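PDB 2ZQ5: putative uncharacterized protein from Mycobacterium tuberculosis, which probably transfers a sulfuryl group from the donor PAPS to an acceptor that is not identified, as a member of the P-loop-related sulfotransferase family. Local coordinates for residues 15-20 with 67-72; 83-88 with 215-220; 98-103 with 263-268; 129-134 with 221-226; 257-262 with 376-381. All coordinates share one frame; numbering follows the deposited sequence.

Contact 1: residues 15-20 with 67-72; sequences ELHASA and GALVAR
Leu69 of helix 55-81 reaches across to Leu16, His17 and Ala20 of helix 13-24. The axes of the two short helix segments approach to 8.7 Å and cross at -57°. Leu69 can be followed outward from its backbone. Its CB rests against Ala20 CB at 3.9 Å. CG stands anti to the carbonyl carbon, and chi2 of -173° extends CD1 toward the first helix. CD1 then sits in a corner of that helix. It is 3.8 Å from Leu16 CB and covers one face of the His17 imidazole. Leu69 CD1 lies 3.9 Å from the centroid of the His17 ring, 14° off the normal, displaced a little toward the ND1 rim. This is a CH-pi contact.

The His17 ring is held by polar bonds to other residues. ND1 bonds to Val13 O, one turn earlier in the same helix, and NE2 to Tyr36 OH. Phe29 meets the ring edge-to-face.

Further along, Val70 offers its CG2 methyl to Ala20, with 3.7 Å to the CA and 3.8 Å to the CB. The small alanine lets the helices close in here, and the CA atoms of Ala20 and Val70 come to 5.1 Å.

No hydrogen bond joins the two segments. The contact is held by methyl packing and one aromatic face, so the fit probably depends on shape and on an imidazole whose rotation its outside partners hold.

Contact 2: residues 83-88 with 215-220; sequences PEHVDV and NLQLIG
His85 and Leu218 bring their CA atoms to 5.0 Å where the 3-10 turn 83-87 runs up against the last turn of helix 206-219. The side chain that does most of the work is Gln217. Its CG is anti to the carbonyl carbon (chi1 -72°) and the chain is extended beyond it, so the amide reaches along the turn as far as Val88. NE2 donates to Val88 O at 2.9 Å. The bond is nearly straight (176°). It lies in the carbonyl plane on a lone pair, and the acceptor is also in the plane of the Gln217 amide. This in-plane geometry sets the rotation of the amide.

The aliphatic part of Gln217 is packed as well. Its CB lies only 3.2 Å from His85 O, the carbonyl that closes the 3-10 turn by accepting from Val88 N. Val88 packs on the backbone end of the same residue. Its CB is 4.0 Å from Gln217 CB, and its CG2 is 3.7 Å from Gln217 O. His85 CB touches the helix backbone at Leu218 CA, 3.8 Å away.

Helix 55-81 adds Trp79, which meets both the His85 ring and Leu218. Leu216 and Ile219 of helix 206-219 turn instead to Trp228 on strand 227-231. The contact therefore pins the connection between helix 55-81 and strand 94-97 to the helix that precedes strand 227-231.

Contact 3: residues 98-103 with 263-268; sequences GLVRTG and ASMCSL
Met265 bends at its last torsion (chi3 62°), and this brings its CE methyl to Leu99. Val100 has chi1 61°, which directs CG1 at Met265 and leaves CG2 for Leu268. The thioether methyl CE lies 3.8 Å from Leu99 CD2, the two side chains crossing at about a right angle. Val100 CG1 meets Met265 CG at 3.7 Å as the two side chains run past each other in opposite directions. Val100 CG2 is 4.1 Å from Leu268 CD2. Helix 262-272 thus packs against this loop through Met265 and Leu268.

Arg101 lies along the helix surface. Its NE is 3.3 Å from Ser264 OG, but the angle is too poor for a hydrogen bond. Arg101 NH2 packs 3.8 Å from Leu268 CD2.

The loop keeps its own shape. Leu99 to Thr102 form a type II turn with Arg101 at positive phi. Thr102 OG1 donates to Leu99 O at 2.6 Å and is also bonded to Thr254 OG1. Gly103 is the N-cap of helix 104-111.

A glycine-containing loop between strand 94-97 and helix 104-111 is the sulfotransferase counterpart of the P-loop. In relatives this loop binds the 5'-phosphosulfate of PAPS, and it probably does so here.

Contact 4: residues 129-134 with 221-226; sequences QPRPPR and LNDAEK
Arg131 O is gripped from two sides, by Asn222 and by water 1. Asn222 ND2 donates to it at 3.0 Å in a nearly straight bond (171°). The donor stands well above the carbonyl plane, while the oxygen lies close to the plane of the Asn222 amide. Water 1 is 2.7 Å from Arg131 O and 2.8 Å from Asp223 OD2, so it bridges loop 129-134 to loop 221-226.

The same carboxylate oxygen takes a salt bridge. Arg131 NH1 is 2.9 Å from Asp223 OD2. The oxygen lies at the edge of the guanidinium, in its plane, yet NH1 comes from above the carboxylate, and the two planes are 60° apart. A bend at chi3 of Arg131 (-60°) turns the guanidinium to this side. NH1 also bonds to Gln118 OE1, and NH2 to Gly119 O. Both partners belong to edge strand 117-119 of the parallel sheet.

Asp223 opens a type I turn that ends at Lys226, just before the adjacent strand 227-231. Lys226 NZ uses the anti lone pair of Asp223 OD1 and also bridges to Glu225 OE2, each at 2.8 Å. Arg131, Asp223, Glu225 and Lys226 thus form one network.

Apolar packing flanks it. Pro130 and Leu221 lie side by side, with 3.9 Å between Pro130 CG and Leu221 CD2. Pro130 CB rests against Asn222 ND2.

Contact 5: residues 257-262 with 376-381; sequences PVETIM and MVKERF
Val258 presses a methyl onto the face of Phe381. This CH-pi contact is well centred. CG1 sits 3.6 Å from the ring centroid and 5° off the normal, while CG2 touches the rim at Phe381 CD1. The two side chains cross at about a right angle. The valine has CG1 anti to its backbone nitrogen (chi1 -178°), which puts both methyls on the ring side. Met262 CE approaches the same ring obliquely, 3.8 Å from CE2.

Apolar contacts also gather on the CG1 branch of Val377. It is wedged against the backbone of the other segment, 3.4 Å from Glu259 CA. It also meets Val258 CG1 at 3.9 Å and lies near Met262 CB.

Charged residues meet through carbon. Glu259 CD lies 3.6 Å from Lys378 CG as the two side chains pass over each other. Their charged atoms, Glu259 OE2 and Lys378 NZ, remain 5.9 Å apart, too far for an ion pair.

The hydrogen bonds do not cross between the segments. In 257-262, Pro257 O accepts from both Thr260 N and Thr260 OG1, which fixes the turn leading into helix 262-272. Around the contact, Val258 also touches Leu99, and Phe381 touches Leu297 of helix 282-304.

Without a polar bond between the segments, the C-terminal helix 374-380 is docked here by valine, methionine and phenylalanine surfaces. Any attraction between Glu259 and Lys378 is probably long-range and modest.

How the contacts relate
The contacts form two clusters and one outlier. Contacts 2 and 4 have centres about 9 Å apart and share the stretch from helix 206-219 into strand 227-231. A probable hydrogen bond from Arg131 N to Ile219 O joins them. Contacts 3 and 5 have centres about 11 Å apart and lie on the other side of the chain's centre. They share the run from strand 250-255 into helix 262-272. Along the chain the segments alternate within each cluster. Contact 1 comes first and closes before any other opens, joining N-terminal helices. Strands 94-97, 227-231 and 250-255 are neighbours in one parallel sheet, so both clusters lie among its connections, contact 3 at the probable PAPS-binding loop.

Contact 1: residues 15-20 with 67-72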
# COMPACT_ATOMS: atom_id res chain seq x y z
N GLU A 15 16.14 18.22 -7.49
CA GLU A 15 14.98 19.11 -7.42
C GLU A 15 13.93 18.58 -6.45
O GLU A 15 13.34 19.35 -5.70
CB GLU A 15 14.36 19.29 -8.81
CG GLU A 15 15.25 20.03 -9.79
CD GLU A 15 14.60 20.23 -11.14
OE1 GLU A 15 13.78 19.38 -11.53
OE2 GLU A 15 14.91 21.23 -11.81
N LEU A 16 13.69 17.27 -6.47
CA LEU A 16 12.71 16.68 -5.57
C LEU A 16 13.12 16.82 -4.11
O LEU A 16 12.29 17.13 -3.26
CB LEU A 16 12.49 15.20 -5.92
CG LEU A 16 11.70 14.97 -7.22
CD1 LEU A 16 11.70 13.49 -7.56
CD2 LEU A 16 10.28 15.49 -7.07
N HIS A 17 14.40 16.60 -3.81
CA HIS A 17 14.88 16.75 -2.44
C HIS A 17 14.73 18.21 -2.02
O HIS A 17 14.28 18.50 -0.92
CB HIS A 17 16.34 16.32 -2.32
CG HIS A 17 16.54 14.84 -2.25
ND1 HIS A 17 16.46 14.02 -3.36
CD2 HIS A 17 16.81 14.02 -1.20
CE1 HIS A 17 16.67 12.76 -3.00
NE2 HIS A 17 16.88 12.74 -1.69
N ALA A 18 15.11 19.12 -2.91
CA ALA A 18 15.01 20.55 -2.62
C ALA A 18 13.56 20.97 -2.37
O ALA A 18 13.29 21.74 -1.44
CB ALA A 18 15.60 21.36 -3.76
N SER A 19 12.63 20.46 -3.18
CA SER A 19 11.22 20.81 -3.01
C SER A 19 10.66 20.26 -1.70
O SER A 19 9.82 20.89 -1.07
CB SER A 19 10.39 20.28 -4.18
OG SER A 19 10.72 20.95 -5.38
N ALA A 20 11.11 19.07 -1.31
CA ALA A 20 10.64 18.47 -0.07
C ALA A 20 11.11 19.33 1.09
O ALA A 20 10.34 19.66 1.99
CB ALA A 20 11.18 17.05 0.07
N GLY A 67 6.02 14.17 -2.23
CA GLY A 67 5.31 13.72 -1.05
C GLY A 67 5.98 12.55 -0.36
O GLY A 67 6.00 12.47 0.87
N ALA A 68 6.53 11.64 -1.15
CA ALA A 68 7.22 10.48 -0.60
C ALA A 68 8.45 10.94 0.17
O ALA A 68 8.74 10.41 1.25
CB ALA A 68 7.62 9.53 -1.72
N LEU A 69 9.17 11.91 -0.37
CA LEU A 69 10.37 12.42 0.28
C LEU A 69 10.04 13.25 1.52
O LEU A 69 10.79 13.24 2.50
CB LEU A 69 11.21 13.25 -0.69
CG LEU A 69 11.84 12.45 -1.84
CD1 LEU A 69 12.77 13.36 -2.63
CD2 LEU A 69 12.62 11.26 -1.28
N VAL A 70 8.91 13.96 1.49
CA VAL A 70 8.51 14.74 2.65
C VAL A 70 8.18 13.76 3.78
O VAL A 70 8.55 13.98 4.93
CB VAL A 70 7.27 15.62 2.35
CG1 VAL A 70 6.69 16.16 3.65
CG2 VAL A 70 7.68 16.76 1.44
N ALA A 71 7.49 12.67 3.44
CA ALA A 71 7.13 11.65 4.43
C ALA A 71 8.41 11.05 5.01
O ALA A 71 8.49 10.78 6.21
CB ALA A 71 6.27 10.56 3.77
N ARG A 72 9.40 10.83 4.15
CA ARG A 72 10.67 10.28 4.58
C ARG A 72 11.29 11.22 5.62
O ARG A 72 11.76 10.78 6.67
CB ARG A 72 11.61 10.13 3.37
CG ARG A 72 12.90 9.39 3.70
CD ARG A 72 13.88 9.38 2.52
NE ARG A 72 15.09 8.67 2.91
CZ ARG A 72 15.23 7.35 2.89
NH1 ARG A 72 14.23 6.58 2.49
NH2 ARG A 72 16.35 6.80 3.33

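Contact 2: residues 83-88 with 215-220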
# COMPACT_ATOMS: atom_id res chain seq x y z
N PRO A 83 13.33 8.53 20.26
CA PRO A 83 14.28 7.42 20.14
C PRO A 83 13.82 6.12 20.80
O PRO A 83 14.26 5.04 20.42
CB PRO A 83 15.55 7.99 20.78
CG PRO A 83 15.01 8.97 21.79
CD PRO A 83 13.91 9.65 21.02
N GLU A 84 12.93 6.22 21.78
CA GLU A 84 12.43 5.04 22.48
C GLU A 84 11.64 4.10 21.58
O GLU A 84 11.28 2.99 21.98
CB GLU A 84 11.57 5.46 23.67
CG GLU A 84 10.35 6.29 23.29
CD GLU A 84 10.61 7.79 23.34
OE1 GLU A 84 11.73 8.22 22.99
OE2 GLU A 84 9.69 8.53 23.72
N HIS A 85 11.35 4.54 20.35
CA HIS A 85 10.60 3.70 19.42
C HIS A 85 11.36 2.40 19.14
O HIS A 85 10.76 1.36 18.86
CB HIS A 85 10.36 4.44 18.10
CG HIS A 85 11.60 4.61 17.27
ND1 HIS A 85 12.00 3.68 16.33
CD2 HIS A 85 12.54 5.58 17.26
CE1 HIS A 85 13.13 4.08 15.78
NE2 HIS A 85 13.48 5.23 16.32
N VAL A 86 12.69 2.45 19.23
CA VAL A 86 13.52 1.28 18.96
C VAL A 86 13.27 0.12 19.92
O VAL A 86 13.57 -1.03 19.59
CB VAL A 86 15.03 1.62 19.00
CG1 VAL A 86 15.35 2.70 17.98
CG2 VAL A 86 15.43 2.08 20.40
N ASP A 87 12.72 0.41 21.09
CA ASP A 87 12.46 -0.64 22.08
C ASP A 87 11.10 -1.30 21.92
O ASP A 87 10.76 -2.22 22.66
CB ASP A 87 12.59 -0.07 23.49
CG ASP A 87 13.95 0.54 23.75
OD1 ASP A 87 14.96 -0.09 23.38
OD2 ASP A 87 14.01 1.64 24.33
N VAL A 88 10.32 -0.83 20.95
CA VAL A 88 8.99 -1.39 20.72
C VAL A 88 9.08 -2.72 19.98
O VAL A 88 9.66 -2.82 18.91
CB VAL A 88 8.11 -0.43 19.89
CG1 VAL A 88 6.76 -1.08 19.58
CG2 VAL A 88 7.90 0.87 20.67
N ASN A 215 8.90 2.36 11.23
CA ASN A 215 7.75 3.26 11.23
C ASN A 215 6.60 2.70 12.07
O ASN A 215 5.88 3.46 12.71
CB ASN A 215 7.30 3.56 9.80
CG ASN A 215 7.99 4.79 9.23
OD1 ASN A 215 8.00 5.84 9.87
ND2 ASN A 215 8.56 4.67 8.04
N LEU A 216 6.43 1.38 12.08
CA LEU A 216 5.38 0.79 12.92
C LEU A 216 5.74 1.00 14.39
O LEU A 216 4.87 1.26 15.21
CB LEU A 216 5.21 -0.71 12.63
CG LEU A 216 4.72 -1.11 11.24
CD1 LEU A 216 4.27 -2.57 11.28
CD2 LEU A 216 3.56 -0.23 10.79
N GLN A 217 7.03 0.86 14.71
CA GLN A 217 7.50 1.06 16.08
C GLN A 217 7.20 2.48 16.54
O GLN A 217 6.79 2.71 17.67
CB GLN A 217 9.01 0.83 16.18
CG GLN A 217 9.46 -0.61 16.05
CD GLN A 217 10.97 -0.73 16.13
OE1 GLN A 217 11.70 -0.11 15.35
NE2 GLN A 217 11.46 -1.53 17.08
N LEU A 218 7.44 3.44 15.65
CA LEU A 218 7.21 4.85 15.94
C LEU A 218 5.72 5.17 16.09
O LEU A 218 5.30 5.71 17.11
CB LEU A 218 7.79 5.71 14.81
CG LEU A 218 7.38 7.18 14.80
CD1 LEU A 218 8.06 7.92 15.94
CD2 LEU A 218 7.75 7.79 13.45
N ILE A 219 4.94 4.82 15.08
CA ILE A 219 3.51 5.09 15.11
C ILE A 219 2.81 4.34 16.24
O ILE A 219 1.87 4.85 16.84
CB ILE A 219 2.86 4.75 13.74
CG1 ILE A 219 3.47 5.64 12.66
CG2 ILE A 219 1.34 4.91 13.81
CD1 ILE A 219 3.10 5.24 11.25
N GLY A 220 3.30 3.14 16.54
CA GLY A 220 2.69 2.34 17.60
C GLY A 220 3.34 2.48 18.97
O GLY A 220 3.08 1.66 19.85

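Contact 3: residues 98-103 with 263-268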
# COMPACT_ATOMS: atom_id res chain seq x y z
N GLY A 98 -3.25 -9.43 -1.38
CA GLY A 98 -4.02 -10.00 -2.47
C GLY A 98 -4.28 -8.88 -3.46
O GLY A 98 -3.92 -7.73 -3.21
N LEU A 99 -4.92 -9.20 -4.58
CA LEU A 99 -5.22 -8.19 -5.59
C LEU A 99 -6.36 -7.29 -5.16
O LEU A 99 -7.14 -7.62 -4.26
CB LEU A 99 -5.62 -8.86 -6.91
CG LEU A 99 -4.52 -9.30 -7.87
CD1 LEU A 99 -3.48 -10.15 -7.17
CD2 LEU A 99 -5.17 -10.07 -9.02
N VAL A 100 -6.44 -6.13 -5.80
CA VAL A 100 -7.53 -5.22 -5.49
C VAL A 100 -8.77 -5.96 -6.01
O VAL A 100 -8.66 -6.77 -6.94
CB VAL A 100 -7.37 -3.87 -6.23
CG1 VAL A 100 -7.36 -4.09 -7.73
CG2 VAL A 100 -8.48 -2.91 -5.83
N ARG A 101 -9.92 -5.70 -5.41
CA ARG A 101 -11.18 -6.33 -5.79
C ARG A 101 -11.31 -7.78 -5.31
O ARG A 101 -12.12 -8.54 -5.85
CB ARG A 101 -11.38 -6.29 -7.31
CG ARG A 101 -11.29 -4.90 -7.94
CD ARG A 101 -12.32 -3.94 -7.37
NE ARG A 101 -12.28 -2.65 -8.05
CZ ARG A 101 -12.88 -1.55 -7.62
NH1 ARG A 101 -13.57 -1.56 -6.50
NH2 ARG A 101 -12.78 -0.43 -8.32
N THR A 102 -10.51 -8.17 -4.32
CA THR A 102 -10.58 -9.54 -3.79
C THR A 102 -10.98 -9.58 -2.32
O THR A 102 -10.96 -10.64 -1.69
CB THR A 102 -9.25 -10.31 -3.96
OG1 THR A 102 -8.22 -9.68 -3.17
CG2 THR A 102 -8.83 -10.35 -5.41
N GLY A 103 -11.31 -8.41 -1.77
CA GLY A 103 -11.73 -8.35 -0.38
C GLY A 103 -10.69 -7.94 0.64
O GLY A 103 -10.94 -8.01 1.85
N ALA A 263 -10.95 -6.85 -15.67
CA ALA A 263 -11.51 -5.67 -16.33
C ALA A 263 -11.74 -4.55 -15.32
O ALA A 263 -11.43 -3.39 -15.58
CB ALA A 263 -12.82 -6.02 -17.03
N SER A 264 -12.27 -4.91 -14.15
CA SER A 264 -12.55 -3.95 -13.09
C SER A 264 -11.26 -3.30 -12.60
O SER A 264 -11.21 -2.10 -12.34
CB SER A 264 -13.25 -4.65 -11.92
OG SER A 264 -13.52 -3.74 -10.87
N MET A 265 -10.21 -4.11 -12.49
CA MET A 265 -8.91 -3.62 -12.04
C MET A 265 -8.37 -2.59 -13.03
O MET A 265 -7.86 -1.54 -12.63
CB MET A 265 -7.92 -4.78 -11.92
CG MET A 265 -8.29 -5.79 -10.84
SD MET A 265 -7.35 -7.32 -10.98
CE MET A 265 -5.70 -6.72 -10.75
N CYS A 266 -8.49 -2.89 -14.32
CA CYS A 266 -8.01 -1.98 -15.35
C CYS A 266 -8.85 -0.71 -15.41
O CYS A 266 -8.31 0.38 -15.61
CB CYS A 266 -8.03 -2.69 -16.71
SG CYS A 266 -6.81 -4.02 -16.87
N SER A 267 -10.16 -0.85 -15.24
CA SER A 267 -11.06 0.29 -15.26
C SER A 267 -10.73 1.24 -14.11
O SER A 267 -10.77 2.46 -14.27
CB SER A 267 -12.51 -0.18 -15.17
OG SER A 267 -13.41 0.91 -15.23
N LEU A 268 -10.41 0.68 -12.95
CA LEU A 268 -10.06 1.51 -11.80
C LEU A 268 -8.80 2.31 -12.10
O LEU A 268 -8.74 3.51 -11.84
CB LEU A 268 -9.82 0.63 -10.56
CG LEU A 268 -9.26 1.35 -9.33
CD1 LEU A 268 -10.21 2.45 -8.89
CD2 LEU A 268 -9.05 0.35 -8.20

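Contact 4: residues 129-134 with 221-226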
# COMPACT_ATOMS: atom_id res chain seq x y z
N GLN A 129 4.19 9.71 13.22
CA GLN A 129 4.35 10.19 14.59
C GLN A 129 3.65 9.21 15.51
O GLN A 129 2.86 8.38 15.06
CB GLN A 129 3.69 11.56 14.74
CG GLN A 129 2.19 11.51 14.45
CD GLN A 129 1.54 12.88 14.43
OE1 GLN A 129 1.36 13.52 15.46
NE2 GLN A 129 1.18 13.33 13.23
N PRO A 130 3.94 9.27 16.82
CA PRO A 130 3.27 8.35 17.74
C PRO A 130 1.76 8.64 17.73
O PRO A 130 1.35 9.79 17.79
CB PRO A 130 3.91 8.67 19.08
CG PRO A 130 5.29 9.12 18.69
CD PRO A 130 5.02 10.01 17.51
N ARG A 131 0.96 7.59 17.65
CA ARG A 131 -0.49 7.74 17.62
C ARG A 131 -1.02 8.30 18.94
O ARG A 131 -0.89 7.66 19.99
CB ARG A 131 -1.15 6.39 17.34
CG ARG A 131 -2.66 6.46 17.19
CD ARG A 131 -3.29 5.08 17.07
NE ARG A 131 -2.82 4.32 15.91
CZ ARG A 131 -1.95 3.32 15.98
NH1 ARG A 131 -1.44 2.94 17.14
NH2 ARG A 131 -1.61 2.66 14.87
N PRO A 132 -1.63 9.49 18.91
CA PRO A 132 -2.17 10.08 20.15
C PRO A 132 -3.44 9.34 20.55
O PRO A 132 -4.03 8.63 19.73
CB PRO A 132 -2.47 11.53 19.75
CG PRO A 132 -1.61 11.77 18.54
CD PRO A 132 -1.69 10.46 17.80
N PRO A 133 -3.88 9.50 21.81
CA PRO A 133 -5.10 8.82 22.23
C PRO A 133 -6.24 9.24 21.29
O PRO A 133 -6.36 10.42 20.95
CB PRO A 133 -5.29 9.32 23.66
CG PRO A 133 -3.88 9.48 24.13
CD PRO A 133 -3.23 10.17 22.95
N ARG A 134 -7.05 8.28 20.89
CA ARG A 134 -8.15 8.52 19.96
C ARG A 134 -9.05 9.71 20.27
O ARG A 134 -9.40 10.48 19.38
CB ARG A 134 -9.02 7.27 19.84
CG ARG A 134 -10.10 7.37 18.78
CD ARG A 134 -9.48 7.45 17.39
NE ARG A 134 -10.48 7.60 16.33
CZ ARG A 134 -11.16 8.72 16.10
NH1 ARG A 134 -10.95 9.80 16.85
NH2 ARG A 134 -12.06 8.76 15.12
N LEU A 221 4.14 3.53 19.16
CA LEU A 221 4.84 3.76 20.42
C LEU A 221 3.94 3.81 21.66
O LEU A 221 4.35 3.39 22.74
CB LEU A 221 5.64 5.07 20.34
CG LEU A 221 6.43 5.46 21.59
CD1 LEU A 221 7.55 4.46 21.82
CD2 LEU A 221 6.98 6.87 21.43
N ASN A 222 2.72 4.32 21.49
CA ASN A 222 1.79 4.43 22.61
C ASN A 222 0.80 3.27 22.68
O ASN A 222 -0.08 3.25 23.55
CB ASN A 222 1.00 5.74 22.52
CG ASN A 222 1.89 6.97 22.56
OD1 ASN A 222 2.82 7.05 23.36
ND2 ASN A 222 1.61 7.94 21.69
N ASP A 223 0.94 2.31 21.78
CA ASP A 223 0.05 1.15 21.72
C ASP A 223 0.85 -0.14 21.59
O ASP A 223 0.43 -1.06 20.89
CB ASP A 223 -0.89 1.29 20.51
CG ASP A 223 -1.82 2.47 20.62
OD1 ASP A 223 -2.83 2.36 21.34
OD2 ASP A 223 -1.55 3.52 20.00
N ALA A 224 1.98 -0.20 22.27
CA ALA A 224 2.88 -1.35 22.21
C ALA A 224 2.24 -2.72 22.45
O ALA A 224 2.70 -3.72 21.91
CB ALA A 224 4.04 -1.15 23.17
N GLU A 225 1.18 -2.76 23.26
CA GLU A 225 0.53 -4.03 23.56
C GLU A 225 -0.46 -4.49 22.49
O GLU A 225 -0.97 -5.61 22.56
CB GLU A 225 -0.19 -3.95 24.92
CG GLU A 225 -1.63 -3.41 24.87
CD GLU A 225 -1.73 -1.92 24.62
OE1 GLU A 225 -0.68 -1.24 24.48
OE2 GLU A 225 -2.87 -1.41 24.56
N LYS A 226 -0.72 -3.63 21.51
CA LYS A 226 -1.67 -3.97 20.45
C LYS A 226 -1.01 -4.61 19.23
O LYS A 226 0.06 -4.18 18.79
CB LYS A 226 -2.46 -2.73 20.02
CG LYS A 226 -3.30 -2.10 21.14
CD LYS A 226 -4.15 -0.96 20.61
CE LYS A 226 -4.98 -0.32 21.71
NZ LYS A 226 -4.13 0.32 22.75
O HOH W 1 -2.70 5.85 20.95

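Contact 5: residues 257-262 with 376-381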
# COMPACT_ATOMS: atom_id res chain seq x y z
N PRO A 257 -11.09 -15.58 -8.59
CA PRO A 257 -10.66 -15.86 -9.97
C PRO A 257 -10.38 -14.55 -10.68
O PRO A 257 -11.27 -13.73 -10.88
CB PRO A 257 -11.85 -16.61 -10.55
CG PRO A 257 -12.36 -17.37 -9.36
CD PRO A 257 -12.33 -16.31 -8.27
N VAL A 258 -9.12 -14.36 -11.08
CA VAL A 258 -8.71 -13.12 -11.71
C VAL A 258 -9.46 -12.72 -12.98
O VAL A 258 -9.65 -11.54 -13.24
CB VAL A 258 -7.18 -13.13 -11.96
CG1 VAL A 258 -6.72 -11.82 -12.59
CG2 VAL A 258 -6.45 -13.35 -10.63
N GLU A 259 -9.91 -13.70 -13.76
CA GLU A 259 -10.64 -13.36 -14.97
C GLU A 259 -11.95 -12.63 -14.66
O GLU A 259 -12.52 -11.97 -15.53
CB GLU A 259 -10.94 -14.61 -15.82
CG GLU A 259 -11.92 -15.59 -15.19
CD GLU A 259 -11.24 -16.65 -14.33
OE1 GLU A 259 -10.15 -16.38 -13.79
OE2 GLU A 259 -11.81 -17.75 -14.19
N THR A 260 -12.42 -12.72 -13.41
CA THR A 260 -13.66 -12.06 -13.03
C THR A 260 -13.45 -10.64 -12.49
O THR A 260 -14.42 -9.93 -12.23
CB THR A 260 -14.45 -12.86 -11.96
OG1 THR A 260 -13.72 -12.87 -10.72
CG2 THR A 260 -14.68 -14.28 -12.42
N ILE A 261 -12.19 -10.23 -12.33
CA ILE A 261 -11.90 -8.89 -11.82
C ILE A 261 -10.90 -8.08 -12.64
O ILE A 261 -10.75 -6.88 -12.42
CB ILE A 261 -11.38 -8.94 -10.36
CG1 ILE A 261 -10.16 -9.85 -10.25
CG2 ILE A 261 -12.49 -9.40 -9.42
CD1 ILE A 261 -9.47 -9.79 -8.90
N MET A 262 -10.21 -8.72 -13.59
CA MET A 262 -9.21 -8.01 -14.40
C MET A 262 -9.76 -6.76 -15.08
O MET A 262 -9.12 -5.71 -15.06
CB MET A 262 -8.61 -8.96 -15.44
CG MET A 262 -7.50 -8.33 -16.31
SD MET A 262 -6.13 -7.52 -15.41
CE MET A 262 -5.25 -8.93 -14.78
N MET A 376 -7.32 -15.33 -22.27
CA MET A 376 -5.99 -14.83 -21.97
C MET A 376 -5.77 -14.71 -20.47
O MET A 376 -4.71 -15.07 -19.97
CB MET A 376 -5.77 -13.46 -22.62
CG MET A 376 -5.58 -13.50 -24.12
SD MET A 376 -5.62 -11.85 -24.85
CE MET A 376 -4.00 -11.23 -24.39
N VAL A 377 -6.77 -14.22 -19.76
CA VAL A 377 -6.63 -14.06 -18.32
C VAL A 377 -6.57 -15.40 -17.60
O VAL A 377 -5.73 -15.60 -16.72
CB VAL A 377 -7.77 -13.20 -17.74
CG1 VAL A 377 -7.50 -12.91 -16.27
CG2 VAL A 377 -7.88 -11.90 -18.51
N LYS A 378 -7.44 -16.34 -17.98
CA LYS A 378 -7.42 -17.65 -17.34
C LYS A 378 -6.09 -18.36 -17.58
O LYS A 378 -5.59 -19.07 -16.72
CB LYS A 378 -8.58 -18.52 -17.85
CG LYS A 378 -9.94 -18.08 -17.33
CD LYS A 378 -11.05 -19.02 -17.77
CE LYS A 378 -11.26 -18.97 -19.28
NZ LYS A 378 -12.38 -19.85 -19.72
N GLU A 379 -5.53 -18.14 -18.77
CA GLU A 379 -4.25 -18.74 -19.13
C GLU A 379 -3.09 -18.14 -18.32
O GLU A 379 -2.30 -18.88 -17.72
CB GLU A 379 -3.99 -18.53 -20.63
CG GLU A 379 -2.55 -18.79 -21.08
CD GLU A 379 -2.21 -20.26 -21.25
OE1 GLU A 379 -3.02 -21.13 -20.86
OE2 GLU A 379 -1.12 -20.55 -21.79
N ARG A 380 -3.00 -16.82 -18.29
CA ARG A 380 -1.93 -16.14 -17.57
C ARG A 380 -1.98 -16.42 -16.07
O ARG A 380 -0.94 -16.52 -15.41
CB ARG A 380 -2.02 -14.62 -17.81
CG ARG A 380 -0.79 -13.83 -17.34
CD ARG A 380 0.45 -14.24 -18.13
NE ARG A 380 1.62 -13.42 -17.84
CZ ARG A 380 1.83 -12.20 -18.33
NH1 ARG A 380 0.94 -11.65 -19.16
NH2 ARG A 380 2.93 -11.54 -18.01
N PHE A 381 -3.18 -16.58 -15.53
CA PHE A 381 -3.35 -16.83 -14.11
C PHE A 381 -3.64 -18.28 -13.73
O PHE A 381 -4.14 -18.55 -12.65
CB PHE A 381 -4.42 -15.89 -13.56
CG PHE A 381 -3.98 -14.45 -13.53
CD1 PHE A 381 -3.35 -13.93 -12.40
CD2 PHE A 381 -4.11 -13.64 -14.66
CE1 PHE A 381 -2.86 -12.63 -12.39
CE2 PHE A 381 -3.61 -12.34 -14.67
CZ PHE A 381 -2.98 -11.83 -13.53